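Long-range contacts in thiamine-binding periplasmic protein (Escherichia coli, PDB 2QRY), which binds thiamine, thiamine phosphate and thiamine diphosphate with high affinity in the periplasm as the solute-binding component of the ThiBPQ ABC transporter that imports thiamine: residues Tyr125-Phe130 with Ser217-Pro222; Ala129-Lys134 with Glu202-Phe207; Gly242-Val247 with Thr305-Pro310. All coordinates share one frame; numbering follows the deposited sequence.

Contact 1: Tyr125-Phe130 with Ser217-Pro222; sequences YGYFAF and SYTTSP. With TPS (thiamin phosphate), chain E.
Ala-129 and Ser-217 form an antiparallel hydrogen-bonded pair, with Ser-217 N 2.6 Å from Ala-129 O and Ala-129 N bonded back to Ser-217 O, while Phe-128 and Tyr-218 next to them are a non-hydrogen-bonded pair. Here strand 214-218 joins strand 121-133 inside the mixed sheet of a periplasmic solute-binding protein, just before the chain turns into the thiamine site. The pairing ends at Thr-219, whose N reaches Tyr-127 O at 2.8 Å. A type I turn from Tyr-218 to Ser-221 follows.

Phe-128 and Tyr-218 run side by side in the same direction. Phe-128 CD1 lies over one face of the tyrosine ring and CE1 comes 3.4 Å from Tyr-218 CZ; the ring planes are inclined at 50°, an oblique pairing. Tyr-218 CE1 in turn approaches C4 of thiamin phosphate at 3.6 Å, which places the ring between phenylalanine and thiazolium, and Tyr-218 OH bonds to Gln-246 of strand 243-252. The methyl CG2 of Thr-219 packs on Tyr-127 CB and Ala-129 CB, because its chi1 of 57° turns CG2 anti to the carbonyl carbon. Its OG1 shares a water with Tyr-127 N and Thr-220 OG1.

At the ligand, Ser-221 OG is gripped three ways: it accepts from Tyr-218 N and from Ser-217 OG, and donates to the pyrimidine N1A of thiamin phosphate at 2.9 Å.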
loop_
_atom_site.group_PDB
_atom_site.type_symbol
_atom_site.label_atom_id
_atom_site.label_comp_id
_atom_site.label_asym_id
_atom_site.label_seq_id
_atom_site.Cartn_x
_atom_site.Cartn_y
_atom_site.Cartn_z
ATOM N N TYR A 125 0.338 -7.708 3.025
ATOM C CA TYR A 125 0.492 -7.665 1.576
ATOM C C TYR A 125 -0.860 -7.680 0.880
ATOM O O TYR A 125 -1.876 -8.011 1.484
ATOM C CB TYR A 125 1.359 -8.837 1.091
ATOM C CG TYR A 125 0.702 -10.201 1.179
ATOM C CD1 TYR A 125 0.013 -10.736 0.090
ATOM C CD2 TYR A 125 0.769 -10.956 2.352
ATOM C CE1 TYR A 125 -0.592 -11.988 0.161
ATOM C CE2 TYR A 125 0.165 -12.214 2.436
ATOM C CZ TYR A 125 -0.512 -12.723 1.335
ATOM O OH TYR A 125 -1.098 -13.968 1.402
ATOM N N GLY A 126 -0.865 -7.303 -0.391
ATOM C CA GLY A 126 -2.105 -7.279 -1.138
ATOM C C GLY A 126 -1.867 -7.111 -2.622
ATOM O O GLY A 126 -0.728 -7.165 -3.094
ATOM N N TYR A 127 -2.950 -6.899 -3.360
ATOM C CA TYR A 127 -2.861 -6.734 -4.796
ATOM C C TYR A 127 -3.682 -5.536 -5.240
ATOM O O TYR A 127 -4.868 -5.432 -4.929
ATOM C CB TYR A 127 -3.365 -7.998 -5.482
ATOM C CG TYR A 127 -2.639 -9.241 -5.019
ATOM C CD1 TYR A 127 -1.413 -9.604 -5.580
ATOM C CD2 TYR A 127 -3.160 -10.037 -3.995
ATOM C CE1 TYR A 127 -0.719 -10.734 -5.134
ATOM C CE2 TYR A 127 -2.475 -11.162 -3.540
ATOM C CZ TYR A 127 -1.255 -11.503 -4.117
ATOM O OH TYR A 127 -0.575 -12.616 -3.680
ATOM N N PHE A 128 -3.039 -4.624 -5.962
ATOM C CA PHE A 128 -3.725 -3.445 -6.456
ATOM C C PHE A 128 -4.759 -3.874 -7.487
ATOM O O PHE A 128 -4.516 -4.769 -8.300
ATOM C CB PHE A 128 -2.738 -2.467 -7.099
ATOM C CG PHE A 128 -1.635 -2.030 -6.184
ATOM C CD1 PHE A 128 -1.920 -1.341 -5.006
ATOM C CD2 PHE A 128 -0.310 -2.311 -6.497
ATOM C CE1 PHE A 128 -0.900 -0.942 -4.156
ATOM C CE2 PHE A 128 0.720 -1.913 -5.652
ATOM C CZ PHE A 128 0.426 -1.228 -4.479
ATOM N N ALA A 129 -5.914 -3.226 -7.446
ATOM C CA ALA A 129 -6.980 -3.535 -8.375
ATOM C C ALA A 129 -7.981 -2.388 -8.422
ATOM O O ALA A 129 -8.077 -1.598 -7.481
ATOM C CB ALA A 129 -7.679 -4.816 -7.945
ATOM N N PHE A 130 -8.719 -2.295 -9.522
ATOM C CA PHE A 130 -9.725 -1.263 -9.644
ATOM C C PHE A 130 -11.030 -1.751 -9.046
ATOM O O PHE A 130 -11.526 -2.821 -9.399
ATOM C CB PHE A 130 -9.934 -0.873 -11.106
ATOM C CG PHE A 130 -8.838 -0.021 -11.664
ATOM C CD1 PHE A 130 -7.731 -0.594 -12.273
ATOM C CD2 PHE A 130 -8.913 1.360 -11.581
ATOM C CE1 PHE A 130 -6.711 0.202 -12.796
ATOM C CE2 PHE A 130 -7.895 2.164 -12.103
ATOM C CZ PHE A 130 -6.795 1.577 -12.710
ATOM N N SER A 217 -7.542 0.611 -6.132
ATOM C CA SER A 217 -7.516 0.235 -4.721
ATOM C C SER A 217 -6.916 -1.168 -4.560
ATOM O O SER A 217 -5.893 -1.472 -5.177
ATOM C CB SER A 217 -8.931 0.292 -4.129
ATOM O OG SER A 217 -8.890 0.313 -2.710
ATOM N N TYR A 218 -7.545 -2.024 -3.755
ATOM C CA TYR A 218 -7.024 -3.373 -3.527
ATOM C C TYR A 218 -8.026 -4.518 -3.693
ATOM O O TYR A 218 -9.228 -4.335 -3.493
ATOM C CB TYR A 218 -6.430 -3.470 -2.126
ATOM C CG TYR A 218 -5.202 -2.622 -1.908
ATOM C CD1 TYR A 218 -5.311 -1.254 -1.664
ATOM C CD2 TYR A 218 -3.928 -3.195 -1.913
ATOM C CE1 TYR A 218 -4.186 -0.481 -1.419
ATOM C CE2 TYR A 218 -2.789 -2.425 -1.676
ATOM C CZ TYR A 218 -2.930 -1.070 -1.427
ATOM O OH TYR A 218 -1.822 -0.301 -1.179
ATOM N N THR A 219 -7.523 -5.707 -4.028
ATOM C CA THR A 219 -8.395 -6.868 -4.209
ATOM C C THR A 219 -9.159 -7.171 -2.930
ATOM O O THR A 219 -10.149 -7.888 -2.955
ATOM C CB THR A 219 -7.614 -8.158 -4.585
ATOM O OG1 THR A 219 -6.621 -8.437 -3.586
ATOM C CG2 THR A 219 -6.956 -8.012 -5.944
ATOM N N THR A 220 -8.687 -6.613 -1.820
ATOM C CA THR A 220 -9.292 -6.832 -0.513
ATOM C C THR A 220 -10.252 -5.723 -0.071
ATOM O O THR A 220 -10.915 -5.840 0.964
ATOM C CB THR A 220 -8.196 -6.990 0.573
ATOM O OG1 THR A 220 -7.208 -5.960 0.408
ATOM C CG2 THR A 220 -7.523 -8.369 0.472
ATOM N N SER A 221 -10.336 -4.651 -0.849
ATOM C CA SER A 221 -11.215 -3.552 -0.477
ATOM C C SER A 221 -12.677 -3.970 -0.306
ATOM O O SER A 221 -13.372 -3.457 0.570
ATOM C CB SER A 221 -11.115 -2.416 -1.504
ATOM O OG SER A 221 -9.826 -1.834 -1.477
ATOM N N PRO A 222 -13.166 -4.903 -1.137
ATOM C CA PRO A 222 -14.571 -5.293 -0.964
ATOM C C PRO A 222 -14.855 -5.855 0.423
ATOM O O PRO A 222 -15.954 -5.693 0.955
ATOM C CB PRO A 222 -14.784 -6.325 -2.067
ATOM C CG PRO A 222 -13.850 -5.834 -3.168
ATOM C CD PRO A 222 -12.599 -5.478 -2.372
HETATM C CM2 TPS E . -11.531 -0.273 2.103
HETATM N N3 TPS E . -4.999 0.458 1.999
HETATM C C2 TPS E . -5.672 1.542 1.666
HETATM S S1 TPS E . -4.452 2.693 1.273
HETATM C C5 TPS E . -3.044 1.663 1.568
HETATM C C4 TPS E . -3.637 0.482 1.964
HETATM C CM4 TPS E . -2.787 -0.729 2.330
HETATM C C6 TPS E . -1.627 2.105 1.381
HETATM C C7 TPS E . -1.828 3.580 1.033
HETATM O O7 TPS E . -0.626 4.281 0.741
HETATM N N1A TPS E . -9.354 -0.995 1.214
HETATM C C2A TPS E . -10.028 -0.401 2.202
HETATM N N3A TPS E . -9.396 0.081 3.271
HETATM C C4A TPS E . -8.055 -0.012 3.396
HETATM N N4A TPS E . -7.426 0.502 4.516
HETATM C C5A TPS E . -7.298 -0.640 2.357
HETATM C C6A TPS E . -8.019 -1.130 1.255
HETATM C C7A TPS E . -5.758 -0.791 2.404
HETATM P P1 TPS E . -1.055 5.804 0.414
HETATM O O1 TPS E . -2.118 5.809 -0.721
HETATM O O2 TPS E . 0.202 6.690 0.039
HETATM O O3 TPS E . -1.703 6.405 1.679
HETATM O O HOH W 1 -5.234 -7.003 -1.869
#

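Contact 2: Ala129-Lys134 with Glu202-Phe207; sequences AFVYDK and EAYGLF
Phe-207 and Val-131 meet through carbon: CG1 of the valine lies 3.9 Å from CE2 of the phenylalanine, and the two side chains cross at about a right angle. The far end of the same ring goes on to the strand backbone, CZ lying 3.6 Å from Tyr-132 CA and CE1 3.7 Å from Val-131 O. Asp-133 N sits at the ring edge, in its plane, 3.8 Å from Phe-207 CZ. Thus one aromatic ring spans three successive strand residues, and no hydrogen bond joins the segments.

Tyr-204, one turn earlier on the helix, adds a lighter touch: its OH approaches Val-131 CG1 at 4.0 Å. This hydroxyl is buried and has no polar partner in the model. Both aromatic side chains leave the helix with CG anti to the backbone N (chi1 163° for Phe-207, -152° for Tyr-204), and the valine's CG1, also anti to N, occupies the position that meets both.

Beyond this shell, strand 214-218 contributes to both sides, with Val-215 touching Phe-207 and Ser-217 touching Val-131 and Tyr-204. Asp-133 OD1 bonds to Asn-135 N at the strand's end. Tyr-204 also meets the ring of Trp-200, a thiamine-binding residue.

The segment axes pass 10.5 Å apart, with N-to-C directions at 26°. Helix 200-208 is the crossing helix of a beta-alpha-beta unit whose strands 193-197 and 214-218 both pair in parallel with strand 156-159, and it packs here on the sheet at strand 121-133, beside the thiamine pocket.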
loop_
_atom_site.group_PDB
_atom_site.type_symbol
_atom_site.label_atom_id
_atom_site.label_comp_id
_atom_site.label_asym_id
_atom_site.label_seq_id
_atom_site.Cartn_x
_atom_site.Cartn_y
_atom_site.Cartn_z
ATOM N N ALA A 129 -5.914 -3.226 -7.446
ATOM C CA ALA A 129 -6.980 -3.535 -8.375
ATOM C C ALA A 129 -7.981 -2.388 -8.422
ATOM O O ALA A 129 -8.077 -1.598 -7.481
ATOM C CB ALA A 129 -7.679 -4.816 -7.945
ATOM N N PHE A 130 -8.719 -2.295 -9.522
ATOM C CA PHE A 130 -9.725 -1.263 -9.644
ATOM C C PHE A 130 -11.030 -1.751 -9.046
ATOM O O PHE A 130 -11.526 -2.821 -9.399
ATOM C CB PHE A 130 -9.934 -0.873 -11.106
ATOM C CG PHE A 130 -8.838 -0.021 -11.664
ATOM C CD1 PHE A 130 -7.731 -0.594 -12.273
ATOM C CD2 PHE A 130 -8.913 1.360 -11.581
ATOM C CE1 PHE A 130 -6.711 0.202 -12.796
ATOM C CE2 PHE A 130 -7.895 2.164 -12.103
ATOM C CZ PHE A 130 -6.795 1.577 -12.710
ATOM N N VAL A 131 -11.568 -0.970 -8.118
ATOM C CA VAL A 131 -12.829 -1.308 -7.466
ATOM C C VAL A 131 -13.979 -0.544 -8.104
ATOM O O VAL A 131 -13.813 0.606 -8.524
ATOM C CB VAL A 131 -12.785 -0.964 -5.969
ATOM C CG1 VAL A 131 -14.181 -1.057 -5.370
ATOM C CG2 VAL A 131 -11.837 -1.911 -5.250
ATOM N N TYR A 132 -15.138 -1.193 -8.190
ATOM C CA TYR A 132 -16.337 -0.579 -8.761
ATOM C C TYR A 132 -17.587 -1.043 -8.013
ATOM O O TYR A 132 -17.522 -1.931 -7.158
ATOM C CB TYR A 132 -16.486 -0.930 -10.247
ATOM C CG TYR A 132 -16.687 -2.405 -10.515
ATOM C CD1 TYR A 132 -15.605 -3.286 -10.523
ATOM C CD2 TYR A 132 -17.967 -2.928 -10.720
ATOM C CE1 TYR A 132 -15.794 -4.663 -10.728
ATOM C CE2 TYR A 132 -18.169 -4.303 -10.922
ATOM C CZ TYR A 132 -17.079 -5.157 -10.925
ATOM O OH TYR A 132 -17.270 -6.494 -11.125
ATOM N N ASP A 133 -18.722 -0.443 -8.357
ATOM C CA ASP A 133 -20.004 -0.771 -7.742
ATOM C C ASP A 133 -20.800 -1.613 -8.742
ATOM O O ASP A 133 -21.254 -1.094 -9.763
ATOM C CB ASP A 133 -20.773 0.517 -7.437
ATOM C CG ASP A 133 -22.021 0.277 -6.598
ATOM O OD1 ASP A 133 -22.678 -0.776 -6.770
ATOM O OD2 ASP A 133 -22.347 1.161 -5.774
ATOM N N LYS A 134 -20.972 -2.899 -8.453
ATOM C CA LYS A 134 -21.708 -3.776 -9.357
ATOM C C LYS A 134 -23.134 -3.308 -9.611
ATOM O O LYS A 134 -23.736 -3.674 -10.618
ATOM C CB LYS A 134 -21.726 -5.209 -8.822
ATOM C CG LYS A 134 -20.373 -5.893 -8.851
ATOM C CD LYS A 134 -20.442 -7.268 -8.212
ATOM C CE LYS A 134 -20.779 -7.171 -6.733
ATOM N NZ LYS A 134 -20.832 -8.511 -6.087
ATOM N N GLU A 202 -8.553 9.989 -0.014
ATOM C CA GLU A 202 -9.380 10.929 -0.766
ATOM C C GLU A 202 -9.941 10.284 -2.026
ATOM O O GLU A 202 -11.110 10.485 -2.371
ATOM C CB GLU A 202 -8.577 12.171 -1.150
ATOM C CG GLU A 202 -9.364 13.128 -2.033
ATOM C CD GLU A 202 -8.590 14.380 -2.377
ATOM O OE1 GLU A 202 -7.352 14.398 -2.202
ATOM O OE2 GLU A 202 -9.227 15.345 -2.834
ATOM N N ALA A 203 -9.097 9.515 -2.709
ATOM C CA ALA A 203 -9.488 8.821 -3.930
ATOM C C ALA A 203 -10.690 7.913 -3.690
ATOM O O ALA A 203 -11.693 7.986 -4.403
ATOM C CB ALA A 203 -8.323 7.990 -4.449
ATOM N N TYR A 204 -10.575 7.054 -2.683
ATOM C CA TYR A 204 -11.630 6.106 -2.351
ATOM C C TYR A 204 -12.898 6.822 -1.910
ATOM O O TYR A 204 -14.012 6.404 -2.237
ATOM C CB TYR A 204 -11.135 5.145 -1.256
ATOM C CG TYR A 204 -11.795 3.787 -1.307
ATOM C CD1 TYR A 204 -12.871 3.479 -0.477
ATOM C CD2 TYR A 204 -11.373 2.823 -2.224
ATOM C CE1 TYR A 204 -13.516 2.239 -0.559
ATOM C CE2 TYR A 204 -12.006 1.584 -2.317
ATOM C CZ TYR A 204 -13.077 1.298 -1.484
ATOM O OH TYR A 204 -13.714 0.079 -1.578
ATOM N N GLY A 205 -12.730 7.916 -1.184
ATOM C CA GLY A 205 -13.882 8.674 -0.733
ATOM C C GLY A 205 -14.678 9.251 -1.889
ATOM O O GLY A 205 -15.915 9.229 -1.869
ATOM N N LEU A 206 -13.980 9.776 -2.896
ATOM C CA LEU A 206 -14.662 10.341 -4.050
ATOM C C LEU A 206 -15.378 9.209 -4.765
ATOM O O LEU A 206 -16.499 9.374 -5.227
ATOM C CB LEU A 206 -13.669 11.017 -4.996
ATOM C CG LEU A 206 -12.916 12.220 -4.426
ATOM C CD1 LEU A 206 -11.795 12.608 -5.366
ATOM C CD2 LEU A 206 -13.880 13.380 -4.220
ATOM N N PHE A 207 -14.741 8.046 -4.850
ATOM C CA PHE A 207 -15.387 6.920 -5.504
ATOM C C PHE A 207 -16.707 6.619 -4.799
ATOM O O PHE A 207 -17.763 6.571 -5.434
ATOM C CB PHE A 207 -14.493 5.677 -5.468
ATOM C CG PHE A 207 -15.226 4.391 -5.760
ATOM C CD1 PHE A 207 -15.722 4.124 -7.032
ATOM C CD2 PHE A 207 -15.428 3.447 -4.748
ATOM C CE1 PHE A 207 -16.417 2.928 -7.300
ATOM C CE2 PHE A 207 -16.115 2.252 -4.997
ATOM C CZ PHE A 207 -16.613 1.993 -6.282
#

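Contact 3: Gly242-Val247 with Thr305-Pro310; sequences GHYLQV and TLEFTP
His-243 with Thr-305 and Tyr-244 with Leu-306 form two successive parallel bridges, held by two backbone hydrogen bonds. Leu-306 N donates to His-243 O at 2.7 Å, and Leu-245 N donates to Leu-306 O at 2.9 Å. Two CA-H...O contacts supplement them, the shorter being Tyr-244 CA to Leu-306 O at 3.1 Å.

One bond involving a side chain extends the pairing past its last bridge. Phe-308 N donates to Tyr-244 OH at 2.9 Å with an N-H...O angle of 162°, and the same hydroxyl is hydrogen-bonded to Asn-88 OD1, so it links two separate parts of the chain.

In fold terms, strand 305-306 is a short parallel addition to strand 243-252 of the mixed sheet; it follows strand 285-286 in sequence and comes shortly before helix 310-328, for which Thr-309 is the N-cap.

Aromatic contacts centre on Tyr-244. With CG anti to the backbone N (chi1 -160°), its ring reaches along the other segment, with Leu-306 O and Glu-307 CA over one face, both offset toward the rim. The glutamate CA makes a CH-pi contact, 4.0 Å from the ring centroid and 25° off the normal. Phe-308 CD1 meets the edge of this ring, near CE2, and the two side chains cross at roughly a right angle. Lys-176 forms a cation-pi contact with the Phe-308 ring.

Leu-245 CB also packs on Thr-305 CG2, 3.6 Å away.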
loop_
_atom_site.group_PDB
_atom_site.type_symbol
_atom_site.label_atom_id
_atom_site.label_comp_id
_atom_site.label_asym_id
_atom_site.label_seq_id
_atom_site.Cartn_x
_atom_site.Cartn_y
_atom_site.Cartn_z
ATOM N N GLY A 242 -3.067 -10.090 -14.872
ATOM C CA GLY A 242 -2.575 -10.423 -13.548
ATOM C C GLY A 242 -2.466 -9.122 -12.765
ATOM O O GLY A 242 -2.664 -8.046 -13.333
ATOM N N HIS A 243 -2.141 -9.209 -11.479
ATOM C CA HIS A 243 -2.043 -8.024 -10.632
ATOM C C HIS A 243 -0.688 -7.822 -9.955
ATOM O O HIS A 243 0.036 -8.784 -9.670
ATOM C CB HIS A 243 -3.154 -8.069 -9.587
ATOM C CG HIS A 243 -4.526 -8.034 -10.184
ATOM N ND1 HIS A 243 -5.418 -7.009 -9.945
ATOM C CD2 HIS A 243 -5.136 -8.864 -11.064
ATOM C CE1 HIS A 243 -6.514 -7.207 -10.655
ATOM N NE2 HIS A 243 -6.369 -8.324 -11.344
ATOM N N TYR A 244 -0.358 -6.557 -9.705
ATOM C CA TYR A 244 0.906 -6.197 -9.082
ATOM C C TYR A 244 0.854 -6.402 -7.576
ATOM O O TYR A 244 -0.105 -6.009 -6.917
ATOM C CB TYR A 244 1.264 -4.742 -9.409
ATOM C CG TYR A 244 2.734 -4.437 -9.233
ATOM C CD1 TYR A 244 3.301 -4.344 -7.960
ATOM C CD2 TYR A 244 3.570 -4.270 -10.343
ATOM C CE1 TYR A 244 4.671 -4.090 -7.792
ATOM C CE2 TYR A 244 4.935 -4.015 -10.188
ATOM C CZ TYR A 244 5.477 -3.926 -8.910
ATOM O OH TYR A 244 6.819 -3.668 -8.746
ATOM N N LEU A 245 1.905 -7.014 -7.042
ATOM C CA LEU A 245 1.980 -7.315 -5.621
ATOM C C LEU A 245 2.607 -6.231 -4.773
ATOM O O LEU A 245 3.626 -5.639 -5.146
ATOM C CB LEU A 245 2.766 -8.611 -5.402
ATOM C CG LEU A 245 3.192 -8.938 -3.964
ATOM C CD1 LEU A 245 1.985 -9.311 -3.114
ATOM C CD2 LEU A 245 4.183 -10.098 -3.997
ATOM N N GLN A 246 1.993 -5.979 -3.621
ATOM C CA GLN A 246 2.524 -5.008 -2.683
ATOM C C GLN A 246 2.747 -5.678 -1.335
ATOM O O GLN A 246 1.877 -6.385 -0.822
ATOM C CB GLN A 246 1.582 -3.814 -2.473
ATOM C CG GLN A 246 2.163 -2.807 -1.475
ATOM C CD GLN A 246 1.187 -1.727 -1.038
ATOM O OE1 GLN A 246 0.113 -2.016 -0.502
ATOM N NE2 GLN A 246 1.565 -0.471 -1.250
ATOM N N VAL A 247 3.926 -5.454 -0.774
ATOM C CA VAL A 247 4.261 -5.970 0.537
ATOM C C VAL A 247 4.670 -4.723 1.294
ATOM O O VAL A 247 5.704 -4.131 1.003
ATOM C CB VAL A 247 5.459 -6.948 0.502
ATOM C CG1 VAL A 247 5.808 -7.372 1.914
ATOM C CG2 VAL A 247 5.126 -8.165 -0.353
ATOM N N THR A 305 0.760 -13.051 -10.488
ATOM C CA THR A 305 1.253 -11.935 -9.693
ATOM C C THR A 305 2.382 -11.237 -10.456
ATOM O O THR A 305 3.229 -11.894 -11.053
ATOM C CB THR A 305 1.778 -12.427 -8.328
ATOM O OG1 THR A 305 0.667 -12.709 -7.466
ATOM C CG2 THR A 305 2.678 -11.385 -7.683
ATOM N N LEU A 306 2.382 -9.906 -10.439
ATOM C CA LEU A 306 3.395 -9.122 -11.141
ATOM C C LEU A 306 4.198 -8.270 -10.171
ATOM O O LEU A 306 3.634 -7.651 -9.266
ATOM C CB LEU A 306 2.735 -8.205 -12.170
ATOM C CG LEU A 306 1.913 -8.851 -13.284
ATOM C CD1 LEU A 306 1.172 -7.777 -14.044
ATOM C CD2 LEU A 306 2.829 -9.647 -14.211
ATOM N N GLU A 307 5.513 -8.220 -10.381
ATOM C CA GLU A 307 6.391 -7.445 -9.517
ATOM C C GLU A 307 7.754 -7.141 -10.149
ATOM O O GLU A 307 8.314 -7.963 -10.878
ATOM C CB GLU A 307 6.592 -8.204 -8.198
ATOM C CG GLU A 307 7.550 -7.556 -7.206
ATOM C CD GLU A 307 7.803 -8.431 -5.982
ATOM O OE1 GLU A 307 8.120 -9.623 -6.160
ATOM O OE2 GLU A 307 7.691 -7.936 -4.838
ATOM N N PHE A 308 8.260 -5.936 -9.885
ATOM C CA PHE A 308 9.579 -5.524 -10.353
ATOM C C PHE A 308 10.463 -5.721 -9.139
ATOM O O PHE A 308 9.963 -5.757 -8.018
ATOM C CB PHE A 308 9.620 -4.042 -10.716
ATOM C CG PHE A 308 9.100 -3.732 -12.074
ATOM C CD1 PHE A 308 7.913 -3.014 -12.228
ATOM C CD2 PHE A 308 9.796 -4.141 -13.207
ATOM C CE1 PHE A 308 7.428 -2.707 -13.497
ATOM C CE2 PHE A 308 9.322 -3.839 -14.485
ATOM C CZ PHE A 308 8.135 -3.121 -14.630
ATOM N N THR A 309 11.768 -5.847 -9.346
ATOM C CA THR A 309 12.676 -5.998 -8.218
ATOM C C THR A 309 12.877 -4.589 -7.682
ATOM O O THR A 309 12.711 -3.619 -8.418
ATOM C CB THR A 309 14.042 -6.562 -8.650
ATOM O OG1 THR A 309 14.754 -5.571 -9.401
ATOM C CG2 THR A 309 13.850 -7.811 -9.511
ATOM N N PRO A 310 13.220 -4.455 -6.390
ATOM C CA PRO A 310 13.427 -3.118 -5.830
ATOM C C PRO A 310 14.442 -2.322 -6.635
ATOM O O PRO A 310 14.333 -1.107 -6.756
ATOM C CB PRO A 310 13.904 -3.415 -4.414
ATOM C CG PRO A 310 13.124 -4.651 -4.074
ATOM C CD PRO A 310 13.294 -5.478 -5.332
#

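In the fold
All three contacts reach one mixed sheet. Contacts 1 and 2 start from strand 121-133, share Ala-129 and Phe-130, and have centres about 11 Å apart; their partners, strand 214-218 and helix 200-208, are consecutive in the chain. Contact 3 follows both in sequence and lies about 12 Å from contact 1 and 21 Å from contact 2, centre to centre, on the neighbouring strand 243-252. They also touch directly: Phe-128 O is hydrogen-bonded to His-243 ND1, Tyr-127 CE1 packs on Thr-305 OG1, and Ser-221 CB packs on Val-131 CG2. The thiamine-binding turn of contact 1 is therefore flanked by helix packing in contact 2 and connected through the sheet to contact 3.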